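Local structure of phosphoribosylaminoimidazole carboxylase, ATPase subunit (Thermus thermophilus, 3AW8) at residues A[13-25]-A[276-288]. The protein probably catalyses the ATP-dependent carboxylation of 5-aminoimidazole ribonucleotide with bicarbonate, giving N5-carboxyaminoimidazole ribonucleotide in purine biosynthesis. Residues are numbered along the deposited sequence; the frame is centred on the assembly and turned at random.
Sequences MLALAGYPLGLSF and TSQFENHLRAVLG
Met13 and Phe279 meet where helix 9-18, the first helix of the Rossmann-like preATP-grasp domain, packs against helix 278-287; the axes of 13-18 and 278-287 cross at -76°, 8.3 Å apart at closest approach. The tight part is apolar. Phe279 lies flat between Met13 CB, centred over one face of the ring 3.6 Å from the centroid, and Gln278 CG over the opposite face. Met13 SD lies obliquely beside the same ring, 4.6 Å from its centroid, in a Met-aromatic contact, and the bend at chi3 (-86°) brings CE against Phe279 CZ. Leu14 CD2 meets the ring at its edge and also touches His282, whose NE2 is hydrogen-bonded to Thr64. Replacing Phe279 by alanine would remove the ring, and is likely to leave Met13 and Leu14 without their shared aromatic surface and a gap between the helices. Ala17 CB approaches Phe279 CB to 3.6 Å, and Leu283 CD2 reaches Gly18 CA and the rim of Phe25. Toward the partly exposed side, packing gives way to water: one molecule donates to Ala17 O (2.9 Å) and, weakly, to Glu280 OE2, while Arg284 NH1 forms a salt bridge with Glu280 OE1. Farther along, Leu23 and Leu287 meet tip to tip, with their CD2 methyls 3.6 Å apart.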
loop_
_atom_site.group_PDB
_atom_site.type_symbol
_atom_site.label_atom_id
_atom_site.label_comp_id
_atom_site.label_asym_id
_atom_site.label_seq_id
_atom_site.Cartn_x
_atom_site.Cartn_y
_atom_site.Cartn_z
ATOM N N MET A 13 -1.104 -3.780 -9.405
ATOM C CA MET A 13 -1.566 -3.689 -8.032
ATOM C C MET A 13 -1.368 -4.961 -7.226
ATOM O O MET A 13 -1.123 -4.883 -6.025
ATOM C CB MET A 13 -3.004 -3.180 -7.998
ATOM C CG MET A 13 -3.052 -1.715 -8.444
ATOM S SD MET A 13 -4.631 -0.913 -8.234
ATOM C CE MET A 13 -5.460 -1.394 -9.789
ATOM N N LEU A 14 -1.440 -6.125 -7.876
ATOM C CA LEU A 14 -1.170 -7.390 -7.183
ATOM C C LEU A 14 0.280 -7.343 -6.672
ATOM O O LEU A 14 0.564 -7.654 -5.507
ATOM C CB LEU A 14 -1.326 -8.579 -8.133
ATOM C CG LEU A 14 -2.768 -9.008 -8.410
ATOM C CD1 LEU A 14 -2.849 -9.906 -9.645
ATOM C CD2 LEU A 14 -3.300 -9.712 -7.169
ATOM N N ALA A 15 1.200 -6.931 -7.539
ATOM C CA ALA A 15 2.598 -6.862 -7.139
ATOM C C ALA A 15 2.822 -5.881 -5.984
ATOM O O ALA A 15 3.532 -6.203 -5.026
ATOM C CB ALA A 15 3.478 -6.493 -8.341
ATOM N N LEU A 16 2.222 -4.693 -6.065
ATOM C CA LEU A 16 2.385 -3.695 -4.995
ATOM C C LEU A 16 1.839 -4.225 -3.683
ATOM O O LEU A 16 2.385 -3.940 -2.622
ATOM C CB LEU A 16 1.686 -2.377 -5.350
ATOM C CG LEU A 16 2.296 -1.649 -6.564
ATOM C CD1 LEU A 16 1.449 -0.430 -6.934
ATOM C CD2 LEU A 16 3.721 -1.239 -6.254
ATOM N N ALA A 17 0.769 -5.012 -3.753
ATOM C CA ALA A 17 0.200 -5.575 -2.537
ATOM C C ALA A 17 1.044 -6.756 -2.033
ATOM O O ALA A 17 1.013 -7.086 -0.851
ATOM C CB ALA A 17 -1.253 -6.017 -2.788
ATOM N N GLY A 18 1.815 -7.370 -2.927
ATOM C CA GLY A 18 2.622 -8.517 -2.548
ATOM C C GLY A 18 4.006 -8.256 -1.988
ATOM O O GLY A 18 4.509 -9.045 -1.178
ATOM N N TYR A 19 4.650 -7.174 -2.409
ATOM C CA TYR A 19 5.988 -6.885 -1.899
ATOM C C TYR A 19 6.034 -6.781 -0.363
ATOM O O TYR A 19 7.007 -7.198 0.259
ATOM C CB TYR A 19 6.535 -5.609 -2.541
ATOM C CG TYR A 19 6.988 -5.801 -3.964
ATOM C CD1 TYR A 19 8.027 -6.687 -4.272
ATOM C CD2 TYR A 19 6.376 -5.115 -5.014
ATOM C CE1 TYR A 19 8.446 -6.889 -5.583
ATOM C CE2 TYR A 19 6.788 -5.309 -6.335
ATOM C CZ TYR A 19 7.825 -6.199 -6.608
ATOM O OH TYR A 19 8.243 -6.390 -7.901
ATOM N N PRO A 20 4.990 -6.217 0.268
ATOM C CA PRO A 20 5.044 -6.129 1.731
ATOM C C PRO A 20 5.085 -7.514 2.365
ATOM O O PRO A 20 5.490 -7.660 3.519
ATOM C CB PRO A 20 3.770 -5.369 2.085
ATOM C CG PRO A 20 3.566 -4.503 0.881
ATOM C CD PRO A 20 3.852 -5.446 -0.259
ATOM N N LEU A 21 4.658 -8.529 1.613
ATOM C CA LEU A 21 4.669 -9.902 2.108
ATOM C C LEU A 21 5.961 -10.583 1.674
ATOM O O LEU A 21 6.098 -11.796 1.777
ATOM C CB LEU A 21 3.468 -10.690 1.571
ATOM C CG LEU A 21 2.080 -10.273 2.071
ATOM C CD1 LEU A 21 1.018 -11.007 1.303
ATOM C CD2 LEU A 21 1.944 -10.575 3.547
ATOM N N GLY A 22 6.899 -9.787 1.173
ATOM C CA GLY A 22 8.174 -10.318 0.734
ATOM C C GLY A 22 8.143 -11.217 -0.487
ATOM O O GLY A 22 9.063 -12.015 -0.688
ATOM N N LEU A 23 7.103 -11.094 -1.305
ATOM C CA LEU A 23 6.971 -11.904 -2.509
ATOM C C LEU A 23 7.709 -11.305 -3.717
ATOM O O LEU A 23 8.226 -10.185 -3.664
ATOM C CB LEU A 23 5.495 -12.077 -2.857
ATOM C CG LEU A 23 4.556 -12.624 -1.771
ATOM C CD1 LEU A 23 3.115 -12.563 -2.257
ATOM C CD2 LEU A 23 4.943 -14.060 -1.421
ATOM N N SER A 24 7.752 -12.069 -4.803
ATOM C CA SER A 24 8.402 -11.651 -6.044
ATOM C C SER A 24 7.433 -11.873 -7.185
ATOM O O SER A 24 6.550 -12.728 -7.106
ATOM C CB SER A 24 9.662 -12.465 -6.294
ATOM O OG SER A 24 10.573 -12.241 -5.248
ATOM N N PHE A 25 7.605 -11.123 -8.261
ATOM C CA PHE A 25 6.683 -11.240 -9.374
ATOM C C PHE A 25 7.356 -11.209 -10.719
ATOM O O PHE A 25 8.455 -10.677 -10.857
ATOM C CB PHE A 25 5.656 -10.095 -9.302
ATOM C CG PHE A 25 4.837 -10.110 -8.054
ATOM C CD1 PHE A 25 3.634 -10.799 -8.006
ATOM C CD2 PHE A 25 5.309 -9.499 -6.898
ATOM C CE1 PHE A 25 2.904 -10.886 -6.817
ATOM C CE2 PHE A 25 4.593 -9.578 -5.702
ATOM C CZ PHE A 25 3.386 -10.274 -5.660
ATOM N N THR A 276 -8.384 -5.567 4.426
ATOM C CA THR A 276 -7.465 -6.307 3.573
ATOM C C THR A 276 -7.901 -6.060 2.148
ATOM O O THR A 276 -9.076 -6.235 1.814
ATOM C CB THR A 276 -7.527 -7.832 3.832
ATOM O OG1 THR A 276 -7.425 -8.094 5.235
ATOM C CG2 THR A 276 -6.380 -8.534 3.120
ATOM N N SER A 277 -6.961 -5.661 1.298
ATOM C CA SER A 277 -7.297 -5.389 -0.089
ATOM C C SER A 277 -7.583 -6.689 -0.821
ATOM O O SER A 277 -7.149 -7.783 -0.416
ATOM C CB SER A 277 -6.158 -4.640 -0.791
ATOM O OG SER A 277 -5.158 -5.532 -1.248
ATOM N N GLN A 278 -8.335 -6.567 -1.903
ATOM C CA GLN A 278 -8.660 -7.716 -2.701
ATOM C C GLN A 278 -7.337 -8.270 -3.265
ATOM O O GLN A 278 -7.172 -9.481 -3.413
ATOM C CB GLN A 278 -9.608 -7.302 -3.825
ATOM C CG GLN A 278 -8.974 -6.417 -4.884
ATOM C CD GLN A 278 -9.912 -6.170 -6.044
ATOM O OE1 GLN A 278 -10.750 -7.020 -6.362
ATOM N NE2 GLN A 278 -9.776 -5.020 -6.695
ATOM N N PHE A 279 -6.390 -7.384 -3.564
ATOM C CA PHE A 279 -5.114 -7.829 -4.110
ATOM C C PHE A 279 -4.341 -8.657 -3.093
ATOM O O PHE A 279 -3.800 -9.704 -3.429
ATOM C CB PHE A 279 -4.276 -6.626 -4.577
ATOM C CG PHE A 279 -4.973 -5.775 -5.590
ATOM C CD1 PHE A 279 -5.233 -6.261 -6.859
ATOM C CD2 PHE A 279 -5.432 -4.504 -5.255
ATOM C CE1 PHE A 279 -5.945 -5.499 -7.783
ATOM C CE2 PHE A 279 -6.148 -3.730 -6.171
ATOM C CZ PHE A 279 -6.404 -4.228 -7.432
ATOM N N GLU A 280 -4.274 -8.197 -1.849
ATOM C CA GLU A 280 -3.557 -8.973 -0.857
ATOM C C GLU A 280 -4.267 -10.311 -0.616
ATOM O O GLU A 280 -3.622 -11.356 -0.514
ATOM C CB GLU A 280 -3.427 -8.208 0.464
ATOM C CG GLU A 280 -2.684 -9.033 1.521
ATOM C CD GLU A 280 -2.502 -8.331 2.855
ATOM O OE1 GLU A 280 -2.298 -9.048 3.858
ATOM O OE2 GLU A 280 -2.546 -7.081 2.909
ATOM N N ASN A 281 -5.594 -10.285 -0.536
ATOM C CA ASN A 281 -6.349 -11.513 -0.306
ATOM C C ASN A 281 -6.200 -12.525 -1.435
ATOM O O ASN A 281 -6.115 -13.736 -1.186
ATOM C CB ASN A 281 -7.829 -11.195 -0.076
ATOM C CG ASN A 281 -8.243 -11.396 1.371
ATOM O OD1 ASN A 281 -9.281 -10.900 1.808
ATOM N ND2 ASN A 281 -7.433 -12.135 2.120
ATOM N N HIS A 282 -6.167 -12.037 -2.670
ATOM C CA HIS A 282 -6.012 -12.927 -3.805
ATOM C C HIS A 282 -4.693 -13.648 -3.625
ATOM O O HIS A 282 -4.602 -14.860 -3.809
ATOM C CB HIS A 282 -5.984 -12.150 -5.116
ATOM C CG HIS A 282 -5.817 -13.019 -6.325
ATOM N ND1 HIS A 282 -6.862 -13.720 -6.887
ATOM C CD2 HIS A 282 -4.723 -13.319 -7.065
ATOM C CE1 HIS A 282 -6.419 -14.411 -7.922
ATOM N NE2 HIS A 282 -5.125 -14.186 -8.051
ATOM N N LEU A 283 -3.675 -12.880 -3.254
ATOM C CA LEU A 283 -2.338 -13.409 -3.041
ATOM C C LEU A 283 -2.335 -14.413 -1.890
ATOM O O LEU A 283 -1.749 -15.493 -2.001
ATOM C CB LEU A 283 -1.365 -12.256 -2.748
ATOM C CG LEU A 283 -0.327 -11.818 -3.796
ATOM C CD1 LEU A 283 -0.794 -12.111 -5.204
ATOM C CD2 LEU A 283 -0.053 -10.326 -3.610
ATOM N N ARG A 284 -2.991 -14.060 -0.791
ATOM C CA ARG A 284 -3.041 -14.952 0.359
ATOM C C ARG A 284 -3.742 -16.252 -0.025
ATOM O O ARG A 284 -3.287 -17.345 0.333
ATOM C CB ARG A 284 -3.743 -14.257 1.538
ATOM C CG ARG A 284 -2.870 -13.162 2.146
ATOM C CD ARG A 284 -3.626 -12.135 2.984
ATOM N NE ARG A 284 -3.887 -12.595 4.344
ATOM C CZ ARG A 284 -4.067 -11.793 5.390
ATOM N NH1 ARG A 284 -4.010 -10.474 5.256
ATOM N NH2 ARG A 284 -4.317 -12.316 6.578
ATOM N N ALA A 285 -4.827 -16.129 -0.783
ATOM C CA ALA A 285 -5.577 -17.289 -1.234
ATOM C C ALA A 285 -4.718 -18.251 -2.047
ATOM O O ALA A 285 -4.500 -19.387 -1.635
ATOM C CB ALA A 285 -6.769 -16.855 -2.058
ATOM N N VAL A 286 -4.219 -17.801 -3.194
ATOM C CA VAL A 286 -3.423 -18.672 -4.054
ATOM C C VAL A 286 -2.154 -19.180 -3.392
ATOM O O VAL A 286 -1.520 -20.119 -3.883
ATOM C CB VAL A 286 -3.030 -17.969 -5.382
ATOM C CG1 VAL A 286 -4.270 -17.391 -6.053
ATOM C CG2 VAL A 286 -1.982 -16.890 -5.125
ATOM N N LEU A 287 -1.781 -18.566 -2.275
ATOM C CA LEU A 287 -0.559 -18.959 -1.579
ATOM C C LEU A 287 -0.828 -19.962 -0.466
ATOM O O LEU A 287 0.093 -20.595 0.041
ATOM C CB LEU A 287 0.142 -17.711 -1.020
ATOM C CG LEU A 287 1.602 -17.457 -1.425
ATOM C CD1 LEU A 287 1.882 -17.999 -2.808
ATOM C CD2 LEU A 287 1.881 -15.961 -1.364
ATOM N N GLY A 288 -2.096 -20.117 -0.099
ATOM C CA GLY A 288 -2.450 -21.052 0.951
ATOM C C GLY A 288 -2.296 -20.443 2.328
ATOM O O GLY A 288 -2.201 -21.154 3.322
HETATM O O HOH W 1 -0.382 -6.270 1.608
#